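Local coordinates for probable sugar ABC transporter, sugar-binding protein (Streptococcus pneumoniae, PDB 2W7Y) that binds the blood group A-trisaccharide and probably delivers such glycans to an ABC transporter for uptake, at residues L40-G45 against V75-T80; M159-N164 against V276-V281; V340-V345 against V354-L359. All blocks are in the same frame, centred on the assembly; numbering follows the deposited sequence.

Contact 1 (L40-G45 against V75-T80); sequences LEFYHG and VEFKPT. With FUC (alpha-L-fucopyranose), chain C.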
loop_
_atom_site.group_PDB
_atom_site.type_symbol
_atom_site.label_atom_id
_atom_site.label_comp_id
_atom_site.label_asym_id
_atom_site.label_seq_id
_atom_site.Cartn_x
_atom_site.Cartn_y
_atom_site.Cartn_z
ATOM N N LEU A 40 20.572 -2.630 18.630
ATOM C CA LEU A 40 19.783 -1.957 17.604
ATOM C C LEU A 40 18.392 -2.594 17.526
ATOM O O LEU A 40 18.239 -3.727 17.049
ATOM C CB LEU A 40 20.489 -2.018 16.245
ATOM C CG LEU A 40 19.837 -1.281 15.069
ATOM C CD1 LEU A 40 20.077 0.223 15.149
ATOM C CD2 LEU A 40 20.349 -1.825 13.753
ATOM N N GLU A 41 17.389 -1.855 18.002
ATOM C CA GLU A 41 16.006 -2.329 18.040
ATOM C C GLU A 41 15.300 -2.115 16.698
ATOM O O GLU A 41 15.220 -0.990 16.201
ATOM C CB GLU A 41 15.233 -1.662 19.196
ATOM C CG GLU A 41 15.039 -0.144 19.066
ATOM C CD GLU A 41 14.498 0.533 20.326
ATOM O OE1 GLU A 41 14.187 1.749 20.259
ATOM O OE2 GLU A 41 14.389 -0.139 21.377
ATOM N N PHE A 42 14.799 -3.201 16.112
ATOM C CA PHE A 42 14.118 -3.132 14.822
ATOM C C PHE A 42 12.645 -3.516 14.937
ATOM O O PHE A 42 12.317 -4.663 15.222
ATOM C CB PHE A 42 14.852 -3.976 13.761
ATOM C CG PHE A 42 14.029 -4.274 12.528
ATOM C CD1 PHE A 42 13.527 -3.241 11.730
ATOM C CD2 PHE A 42 13.758 -5.588 12.163
ATOM C CE1 PHE A 42 12.759 -3.512 10.592
ATOM C CE2 PHE A 42 12.997 -5.872 11.028
ATOM C CZ PHE A 42 12.498 -4.830 10.237
ATOM N N TYR A 43 11.766 -2.544 14.708
ATOM C CA TYR A 43 10.325 -2.764 14.795
ATOM C C TYR A 43 9.707 -3.094 13.435
ATOM O O TYR A 43 9.945 -2.393 12.450
ATOM C CB TYR A 43 9.627 -1.560 15.452
ATOM C CG TYR A 43 10.099 -1.305 16.867
ATOM C CD1 TYR A 43 11.133 -0.403 17.123
ATOM C CD2 TYR A 43 9.534 -1.989 17.944
ATOM C CE1 TYR A 43 11.586 -0.180 18.415
ATOM C CE2 TYR A 43 9.983 -1.774 19.245
ATOM C CZ TYR A 43 11.009 -0.869 19.474
ATOM O OH TYR A 43 11.457 -0.645 20.760
ATOM N N HIS A 44 8.920 -4.169 13.401
ATOM C CA HIS A 44 8.186 -4.605 12.203
ATOM C C HIS A 44 6.799 -5.148 12.576
ATOM O O HIS A 44 6.531 -5.415 13.747
ATOM C CB HIS A 44 8.987 -5.660 11.437
ATOM C CG HIS A 44 9.160 -6.947 12.181
ATOM N ND1 HIS A 44 10.223 -7.181 13.029
ATOM C CD2 HIS A 44 8.403 -8.070 12.207
ATOM C CE1 HIS A 44 10.113 -8.393 13.545
ATOM N NE2 HIS A 44 9.018 -8.954 13.062
ATOM N N GLY A 45 5.925 -5.311 11.583
ATOM C CA GLY A 45 4.569 -5.805 11.823
ATOM C C GLY A 45 4.315 -7.258 11.448
ATOM O O GLY A 45 3.165 -7.679 11.314
ATOM N N VAL A 75 27.596 -4.501 18.144
ATOM C CA VAL A 75 26.193 -4.093 18.225
ATOM C C VAL A 75 25.307 -5.257 17.785
ATOM O O VAL A 75 25.514 -5.826 16.710
ATOM C CB VAL A 75 25.894 -2.841 17.350
ATOM C CG1 VAL A 75 24.438 -2.395 17.511
ATOM C CG2 VAL A 75 26.840 -1.693 17.690
ATOM N N GLU A 76 24.331 -5.615 18.616
ATOM C CA GLU A 76 23.437 -6.722 18.284
ATOM C C GLU A 76 22.098 -6.253 17.710
ATOM O O GLU A 76 21.530 -5.246 18.139
ATOM C CB GLU A 76 23.245 -7.682 19.469
ATOM C CG GLU A 76 22.124 -7.332 20.439
ATOM C CD GLU A 76 21.731 -8.505 21.327
ATOM O OE1 GLU A 76 22.633 -9.136 21.923
ATOM O OE2 GLU A 76 20.517 -8.790 21.434
ATOM N N PHE A 77 21.617 -7.001 16.726
ATOM C CA PHE A 77 20.379 -6.697 16.032
ATOM C C PHE A 77 19.214 -7.377 16.745
ATOM O O PHE A 77 19.251 -8.585 17.006
ATOM C CB PHE A 77 20.485 -7.164 14.576
ATOM C CG PHE A 77 19.321 -6.765 13.717
ATOM C CD1 PHE A 77 19.181 -5.451 13.276
ATOM C CD2 PHE A 77 18.370 -7.702 13.338
ATOM C CE1 PHE A 77 18.110 -5.080 12.479
ATOM C CE2 PHE A 77 17.293 -7.334 12.535
ATOM C CZ PHE A 77 17.172 -6.022 12.107
ATOM N N LYS A 78 18.191 -6.590 17.071
ATOM C CA LYS A 78 17.025 -7.095 17.792
ATOM C C LYS A 78 15.706 -6.782 17.073
ATOM O O LYS A 78 15.181 -5.673 17.186
ATOM C CB LYS A 78 17.007 -6.573 19.238
ATOM C CG LYS A 78 15.862 -7.109 20.101
ATOM C CD LYS A 78 16.006 -8.601 20.367
ATOM C CE LYS A 78 14.774 -9.175 21.043
ATOM N NZ LYS A 78 14.942 -10.631 21.325
ATOM N N PRO A 79 15.173 -7.766 16.323
ATOM C CA PRO A 79 13.859 -7.609 15.714
ATOM C C PRO A 79 12.745 -7.737 16.761
ATOM O O PRO A 79 12.742 -8.674 17.571
ATOM C CB PRO A 79 13.789 -8.759 14.697
ATOM C CG PRO A 79 15.155 -9.400 14.687
ATOM C CD PRO A 79 15.772 -9.074 16.005
ATOM N N THR A 80 11.822 -6.779 16.740
ATOM C CA THR A 80 10.693 -6.752 17.653
ATOM C C THR A 80 9.400 -6.717 16.842
ATOM O O THR A 80 9.075 -5.693 16.236
ATOM C CB THR A 80 10.763 -5.538 18.612
ATOM O OG1 THR A 80 12.039 -5.517 19.268
ATOM C CG2 THR A 80 9.667 -5.612 19.662
HETATM C C1 FUC C . 0.951 -4.886 6.439
HETATM C C2 FUC C . -0.029 -5.662 7.322
HETATM C C3 FUC C . 0.600 -6.993 7.740
HETATM C C4 FUC C . 1.917 -6.739 8.472
HETATM C C5 FUC C . 2.835 -5.890 7.585
HETATM C C6 FUC C . 4.127 -5.488 8.289
HETATM O O2 FUC C . -1.219 -5.894 6.611
HETATM O O3 FUC C . -0.288 -7.757 8.527
HETATM O O4 FUC C . 1.677 -6.081 9.702
HETATM O O5 FUC C . 2.188 -4.714 7.119
#
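Phe42 and Phe77 meet on one face of a parallel strand pair, the first beta-alpha-beta crossover of a solute-binding protein, in which helix 54-69 joins strand 39-44 to edge strand 76-81. CZ of Phe77 comes 3.4 Å from CD2 of Phe42, and the rings, tilted by 26°, are displaced enough that little of one lies over the other. Leu40 and Pro79 share this face; with CG trans to the backbone N (chi1 164°), the Phe42 ring sets its CD2 side by Phe77 CZ and Pro79 CB. At the rim of the Phe77 ring, in its plane, sits Leu40 CD2, 3.8 Å from Phe77 CD1, while Pro79 CB closes on the edges of the Phe42 and His44 rings. Tyr43 and Thr80 run side by side on the other face, where Glu41 forms a salt bridge with Lys93.

The backbones are joined by five hydrogen bonds in parallel register, from Leu40 N to Glu76 O at one end to the longer His44 N to Thr80 O, 3.2 Å, at the other. Further out, Phe328 and Tyr63 pack against the phenylalanine face. Past the strand end the chain enters the glycan pocket, where O4 of the fucose donates a hydrogen bond to Gly45 O at 2.7 Å.

Contact 2 (M159-N164 against V276-V281); sequences MGLWYN and VFFNGV. With A2G (2-acetamido-2-deoxy-alpha-D-galactopyranose), chain B.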
loop_
_atom_site.group_PDB
_atom_site.type_symbol
_atom_site.label_atom_id
_atom_site.label_comp_id
_atom_site.label_asym_id
_atom_site.label_seq_id
_atom_site.Cartn_x
_atom_site.Cartn_y
_atom_site.Cartn_z
HETATM N N MSE A 159 -0.162 -1.925 -6.692
HETATM C CA MSE A 159 -1.559 -2.230 -6.392
HETATM C C MSE A 159 -2.560 -2.047 -7.542
HETATM O O MSE A 159 -2.789 -0.930 -8.018
HETATM C CB MSE A 159 -2.004 -1.438 -5.159
HETATM C CG MSE A 159 -3.501 -1.406 -4.942
HETATM SE SE MSE A 159 -3.955 -0.881 -3.135
HETATM C CE MSE A 159 -2.916 0.745 -2.996
ATOM N N GLY A 160 -3.149 -3.160 -7.969
ATOM C CA GLY A 160 -4.361 -3.143 -8.781
ATOM C C GLY A 160 -5.529 -3.524 -7.890
ATOM O O GLY A 160 -5.681 -2.994 -6.787
ATOM N N LEU A 161 -6.359 -4.449 -8.356
ATOM C CA LEU A 161 -7.442 -4.965 -7.526
ATOM C C LEU A 161 -7.683 -6.455 -7.805
ATOM O O LEU A 161 -7.029 -7.040 -8.677
ATOM C CB LEU A 161 -8.710 -4.088 -7.667
ATOM C CG LEU A 161 -9.854 -4.193 -8.699
ATOM C CD1 LEU A 161 -10.381 -2.797 -9.040
ATOM C CD2 LEU A 161 -9.511 -4.921 -9.972
ATOM N N TRP A 162 -8.598 -7.063 -7.051
ATOM C CA TRP A 162 -8.949 -8.467 -7.251
ATOM C C TRP A 162 -10.452 -8.625 -7.426
ATOM O O TRP A 162 -11.230 -7.889 -6.825
ATOM C CB TRP A 162 -8.450 -9.329 -6.091
ATOM C CG TRP A 162 -6.960 -9.256 -5.894
ATOM C CD1 TRP A 162 -6.277 -8.357 -5.123
ATOM C CD2 TRP A 162 -5.973 -10.116 -6.477
ATOM N NE1 TRP A 162 -4.929 -8.605 -5.187
ATOM C CE2 TRP A 162 -4.711 -9.674 -6.014
ATOM C CE3 TRP A 162 -6.029 -11.219 -7.342
ATOM C CZ2 TRP A 162 -3.513 -10.297 -6.392
ATOM C CZ3 TRP A 162 -4.842 -11.834 -7.720
ATOM C CH2 TRP A 162 -3.600 -11.374 -7.241
ATOM N N TYR A 163 -10.855 -9.582 -8.256
ATOM C CA TYR A 163 -12.273 -9.823 -8.502
ATOM C C TYR A 163 -12.590 -11.309 -8.646
ATOM O O TYR A 163 -11.731 -12.101 -9.052
ATOM C CB TYR A 163 -12.759 -9.033 -9.724
ATOM C CG TYR A 163 -12.424 -9.654 -11.064
ATOM C CD1 TYR A 163 -11.141 -9.552 -11.601
ATOM C CD2 TYR A 163 -13.400 -10.330 -11.802
ATOM C CE1 TYR A 163 -10.831 -10.116 -12.833
ATOM C CE2 TYR A 163 -13.101 -10.899 -13.037
ATOM C CZ TYR A 163 -11.815 -10.790 -13.544
ATOM O OH TYR A 163 -11.515 -11.345 -14.761
ATOM N N ASN A 164 -13.820 -11.674 -8.292
ATOM C CA ASN A 164 -14.305 -13.041 -8.440
ATOM C C ASN A 164 -14.923 -13.240 -9.821
ATOM O O ASN A 164 -15.988 -12.690 -10.119
ATOM C CB ASN A 164 -15.313 -13.377 -7.334
ATOM C CG ASN A 164 -15.646 -14.862 -7.265
ATOM O OD1 ASN A 164 -15.969 -15.493 -8.270
ATOM N ND2 ASN A 164 -15.578 -15.423 -6.065
ATOM N N VAL A 276 -15.452 -7.935 -5.426
ATOM C CA VAL A 276 -14.180 -7.257 -5.658
ATOM C C VAL A 276 -13.449 -6.922 -4.346
ATOM O O VAL A 276 -14.072 -6.711 -3.303
ATOM C CB VAL A 276 -14.341 -6.021 -6.613
ATOM C CG1 VAL A 276 -15.538 -5.207 -6.238
ATOM C CG2 VAL A 276 -13.076 -5.155 -6.648
ATOM N N PHE A 277 -12.120 -6.907 -4.422
ATOM C CA PHE A 277 -11.254 -6.711 -3.268
ATOM C C PHE A 277 -10.127 -5.772 -3.653
ATOM O O PHE A 277 -9.269 -6.121 -4.459
ATOM C CB PHE A 277 -10.704 -8.068 -2.804
ATOM C CG PHE A 277 -9.842 -8.007 -1.571
ATOM C CD1 PHE A 277 -10.241 -7.287 -0.448
ATOM C CD2 PHE A 277 -8.647 -8.712 -1.521
ATOM C CE1 PHE A 277 -9.446 -7.249 0.694
ATOM C CE2 PHE A 277 -7.846 -8.686 -0.384
ATOM C CZ PHE A 277 -8.245 -7.950 0.727
ATOM N N PHE A 278 -10.145 -4.572 -3.085
ATOM C CA PHE A 278 -9.124 -3.575 -3.376
ATOM C C PHE A 278 -7.898 -3.777 -2.483
ATOM O O PHE A 278 -7.822 -3.238 -1.375
ATOM C CB PHE A 278 -9.687 -2.148 -3.236
ATOM C CG PHE A 278 -10.987 -1.930 -3.971
ATOM C CD1 PHE A 278 -11.024 -1.920 -5.361
ATOM C CD2 PHE A 278 -12.171 -1.735 -3.271
ATOM C CE1 PHE A 278 -12.221 -1.726 -6.048
ATOM C CE2 PHE A 278 -13.372 -1.535 -3.947
ATOM C CZ PHE A 278 -13.401 -1.537 -5.340
ATOM N N ASN A 279 -6.958 -4.586 -2.969
ATOM C CA ASN A 279 -5.683 -4.804 -2.288
ATOM C C ASN A 279 -4.554 -5.017 -3.300
ATOM O O ASN A 279 -4.810 -5.269 -4.477
ATOM C CB ASN A 279 -5.771 -5.973 -1.301
ATOM C CG ASN A 279 -4.732 -5.885 -0.189
ATOM O OD1 ASN A 279 -4.063 -4.861 -0.028
ATOM N ND2 ASN A 279 -4.589 -6.962 0.581
ATOM N N GLY A 280 -3.310 -4.898 -2.832
ATOM C CA GLY A 280 -2.140 -4.965 -3.705
ATOM C C GLY A 280 -1.762 -6.350 -4.189
ATOM O O GLY A 280 -2.424 -7.334 -3.863
ATOM N N VAL A 281 -0.684 -6.414 -4.969
ATOM C CA VAL A 281 -0.205 -7.667 -5.559
ATOM C C VAL A 281 0.232 -8.680 -4.499
ATOM O O VAL A 281 0.167 -9.890 -4.719
ATOM C CB VAL A 281 0.943 -7.431 -6.594
ATOM C CG1 VAL A 281 0.463 -6.566 -7.750
ATOM C CG2 VAL A 281 2.181 -6.814 -5.936
HETATM O O5 A2G B . -1.859 -3.802 2.839
HETATM C C1 A2G B . -0.900 -2.757 3.154
HETATM C C2 A2G B . -1.643 -1.651 3.886
HETATM N N2 A2G B . -0.737 -0.571 4.277
HETATM C C3 A2G B . -2.274 -2.217 5.166
HETATM O O3 A2G B . -2.896 -1.170 5.915
HETATM C C4 A2G B . -3.264 -3.332 4.827
HETATM O O4 A2G B . -4.364 -2.807 4.073
HETATM C C5 A2G B . -2.534 -4.404 4.007
HETATM C C6 A2G B . -3.477 -5.516 3.554
HETATM O O6 A2G B . -2.753 -6.405 2.700
HETATM C C7 A2G B . -0.973 0.697 3.958
HETATM O O7 A2G B . -1.934 1.086 3.294
HETATM C C8 A2G B . 0.074 1.677 4.478
HETATM O O HOH W 1 -3.296 -5.624 -6.705
#
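Trp162 lies against the chain of Phe277 to Val281 with the edge of its indole turned to the carbonyl oxygens of Phe277, Gly280 and Val281. Its CG is swung beside the backbone N (chi1 -59°), which carries the ring along that backbone until NE1 donates to Gly280 O at 3.1 Å. The bond is nearly straight, 167° at the hydrogen, and the acceptor lies in the indole plane; seen from the carbonyl, however, the donor stands well above the plane, 50° out of it. This bond satisfies the buried ring nitrogen and fixes the rotation of the indole. Nearer the backbone, Trp162 CB and Phe277 CB meet at 4.2 Å.

Just past the paired residues Leu161 and Phe278 lie side by side, with Leu161 CD1 at the edge of the phenyl ring, 3.7 Å from Phe278 CE1. Leu161 CG also touches Val276 CG2. The backbones of Trp162 and Phe277 form a hydrogen-bonded antiparallel pair, N to O in both directions. Beyond it the regular pairing stops but the chains stay close: Phe278 centres an inverse gamma turn, and a water bridges Gly160 N to Asn279 O. Met159, present as selenomethionine, packs its CB 3.8 Å from Gly280 CA.

The turn leads to Asn279, whose ND2 donates to O6 of the N-acetylgalactosamine at 2.9 Å; Glu205, Arg209 and Trp282 also bond this sugar. A short antiparallel ladder thus runs out into a loop that supplies Asn279 to the glycan pocket of this solute-binding protein.

Contact 3 (V340-V345 against V354-L359); sequences VIFEKV and VNVKEL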
loop_
_atom_site.group_PDB
_atom_site.type_symbol
_atom_site.label_atom_id
_atom_site.label_comp_id
_atom_site.label_asym_id
_atom_site.label_seq_id
_atom_site.Cartn_x
_atom_site.Cartn_y
_atom_site.Cartn_z
ATOM N N VAL A 340 13.907 -13.935 -2.415
ATOM C CA VAL A 340 13.028 -14.478 -1.376
ATOM C C VAL A 340 11.771 -13.617 -1.242
ATOM O O VAL A 340 10.675 -14.147 -1.064
ATOM C CB VAL A 340 13.757 -14.610 -0.010
ATOM C CG1 VAL A 340 12.816 -15.145 1.064
ATOM C CG2 VAL A 340 14.982 -15.512 -0.141
ATOM N N ILE A 341 11.938 -12.296 -1.346
ATOM C CA ILE A 341 10.810 -11.356 -1.327
ATOM C C ILE A 341 9.794 -11.666 -2.430
ATOM O O ILE A 341 8.599 -11.570 -2.197
ATOM C CB ILE A 341 11.266 -9.856 -1.400
ATOM C CG1 ILE A 341 12.091 -9.446 -0.162
ATOM C CG2 ILE A 341 10.072 -8.921 -1.605
ATOM C CD1 ILE A 341 11.338 -9.436 1.177
ATOM N N PHE A 342 10.264 -12.053 -3.613
ATOM C CA PHE A 342 9.359 -12.434 -4.702
ATOM C C PHE A 342 8.817 -13.866 -4.599
ATOM O O PHE A 342 7.619 -14.084 -4.758
ATOM C CB PHE A 342 10.003 -12.195 -6.077
ATOM C CG PHE A 342 9.093 -12.511 -7.233
ATOM C CD1 PHE A 342 7.986 -11.715 -7.503
ATOM C CD2 PHE A 342 9.334 -13.616 -8.042
ATOM C CE1 PHE A 342 7.136 -12.014 -8.560
ATOM C CE2 PHE A 342 8.491 -13.918 -9.104
ATOM C CZ PHE A 342 7.390 -13.119 -9.362
ATOM N N GLU A 343 9.697 -14.831 -4.327
ATOM C CA GLU A 343 9.348 -16.260 -4.404
ATOM C C GLU A 343 8.654 -16.840 -3.164
ATOM O O GLU A 343 7.712 -17.621 -3.296
ATOM C CB GLU A 343 10.583 -17.103 -4.742
ATOM C CG GLU A 343 11.159 -16.864 -6.132
ATOM C CD GLU A 343 12.232 -17.872 -6.505
ATOM O OE1 GLU A 343 12.311 -18.238 -7.698
ATOM O OE2 GLU A 343 12.995 -18.308 -5.614
ATOM N N LYS A 344 9.140 -16.487 -1.974
ATOM C CA LYS A 344 8.579 -16.994 -0.718
ATOM C C LYS A 344 7.527 -16.042 -0.158
ATOM O O LYS A 344 6.400 -16.446 0.139
ATOM C CB LYS A 344 9.683 -17.238 0.315
ATOM C CG LYS A 344 10.186 -18.670 0.378
ATOM C CD LYS A 344 11.122 -19.001 -0.772
ATOM C CE LYS A 344 11.355 -20.500 -0.875
ATOM N NZ LYS A 344 10.098 -21.241 -1.194
ATOM N N VAL A 345 7.920 -14.784 0.005
ATOM C CA VAL A 345 6.985 -13.703 0.259
ATOM C C VAL A 345 6.362 -13.444 -1.102
ATOM O O VAL A 345 7.074 -13.314 -2.093
ATOM C CB VAL A 345 7.724 -12.430 0.748
ATOM C CG1 VAL A 345 6.739 -11.308 1.051
ATOM C CG2 VAL A 345 8.615 -12.745 1.953
ATOM N N VAL A 354 16.016 -8.252 -9.862
ATOM C CA VAL A 354 15.208 -9.466 -9.770
ATOM C C VAL A 354 14.245 -9.521 -10.949
ATOM O O VAL A 354 13.382 -8.653 -11.102
ATOM C CB VAL A 354 14.429 -9.547 -8.434
ATOM C CG1 VAL A 354 13.578 -10.810 -8.384
ATOM C CG2 VAL A 354 15.383 -9.514 -7.260
ATOM N N ASN A 355 14.412 -10.542 -11.787
ATOM C CA ASN A 355 13.587 -10.712 -12.977
ATOM C C ASN A 355 12.246 -11.367 -12.643
ATOM O O ASN A 355 12.105 -12.589 -12.692
ATOM C CB ASN A 355 14.343 -11.507 -14.049
ATOM C CG ASN A 355 13.849 -11.213 -15.459
ATOM O OD1 ASN A 355 12.776 -10.638 -15.656
ATOM N ND2 ASN A 355 14.640 -11.608 -16.451
ATOM N N VAL A 356 11.268 -10.531 -12.312
ATOM C CA VAL A 356 9.930 -10.969 -11.902
ATOM C C VAL A 356 9.211 -11.809 -12.967
ATOM O O VAL A 356 8.561 -12.803 -12.635
ATOM C CB VAL A 356 9.051 -9.753 -11.463
ATOM C CG1 VAL A 356 7.563 -10.073 -11.538
ATOM C CG2 VAL A 356 9.442 -9.290 -10.064
ATOM N N LYS A 357 9.328 -11.402 -14.231
ATOM C CA LYS A 357 8.681 -12.107 -15.342
ATOM C C LYS A 357 9.292 -13.475 -15.576
ATOM O O LYS A 357 8.570 -14.468 -15.675
ATOM C CB LYS A 357 8.742 -11.289 -16.634
ATOM C CG LYS A 357 7.506 -10.443 -16.895
ATOM C CD LYS A 357 7.299 -10.200 -18.380
ATOM C CE LYS A 357 6.717 -11.428 -19.072
ATOM N NZ LYS A 357 6.478 -11.207 -20.519
ATOM N N GLU A 358 10.622 -13.515 -15.671
ATOM C CA GLU A 358 11.369 -14.756 -15.864
ATOM C C GLU A 358 11.177 -15.716 -14.690
ATOM O O GLU A 358 11.076 -16.929 -14.885
ATOM C CB GLU A 358 12.852 -14.451 -16.088
ATOM C CG GLU A 358 13.756 -15.669 -16.222
ATOM C CD GLU A 358 15.031 -15.363 -16.988
ATOM O OE1 GLU A 358 16.053 -15.030 -16.345
ATOM O OE2 GLU A 358 15.008 -15.446 -18.236
ATOM N N LEU A 359 11.130 -15.170 -13.476
ATOM C CA LEU A 359 10.859 -15.973 -12.283
ATOM C C LEU A 359 9.431 -16.529 -12.288
ATOM O O LEU A 359 9.207 -17.676 -11.898
ATOM C CB LEU A 359 11.159 -15.180 -11.005
ATOM C CG LEU A 359 12.530 -15.372 -10.338
ATOM C CD1 LEU A 359 13.703 -15.432 -11.329
ATOM C CD2 LEU A 359 12.764 -14.302 -9.287
#
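Two short consecutive helices of the solute-binding fold, joined by a loop, meet where Phe342, near the end of helix 335-343, packs against the first turn of helix 356-361. The contact shows how a single aromatic ring can join two short helices mainly through apolar contacts. The CB of Phe342 already points at the second helix, and a fully extended first torsion (chi1 -177°) carries the ring on to Val356 and Leu359.

Val356 meets it at about a right angle. Its CG2 methyl lies over one face in a CH-pi contact, 4.1 Å from the ring centroid of Phe342 and 25° off the normal, displaced toward the rim. The other methyl, Val356 CG1, touches Phe342 CE1 at 3.6 Å. Leu359 and the phenylalanine run antiparallel past one another, with Leu359 CB 3.5 Å from Phe342 CE2 and the CD2 atoms of both residues in contact. Val356 O approaches CZ of the ring but has its hydrogen bond from Ser360 OG. Glu343 OE1 comes 3.9 Å from Leu359 CG.

Asn355 occupies the N-cap position of the second helix, and the bond from Leu359 N to Asn355 O, 2.9 Å, belongs to the first helical turn, which carries both Val356 and Leu359; the CB of Leu359 points toward Phe342. Pro349 of the connecting loop also packs on the ring. The result is an aromatic side chain packed between consecutive helices, 335-343 and 356-361, and covered by Leu371 and Ile375 of helix 366-379.

Overall arrangement
Contacts 1 and 2 illustrate how a binding protein gathers a pocket from distant pieces of one chain. They lie on opposite sides of the chain's centre, their own centres 32 Å apart, yet their nearest atoms are about 13 Å apart because both run inward to the trisaccharide: Gly45 reaches the fucose and Asn279 the N-acetylgalactosamine. Contact 3 lies apart from the sugar, the Phe342 side chain being about 10 Å from the bound galactose. It touches neither of the others, with nearest atoms about 10 Å from contact 1 and about 8 Å from contact 2. Helix 54-69, which crosses over in contact 1, also packs on segment 340-345, and helix 366-379 packs on both contacts 2 and 3.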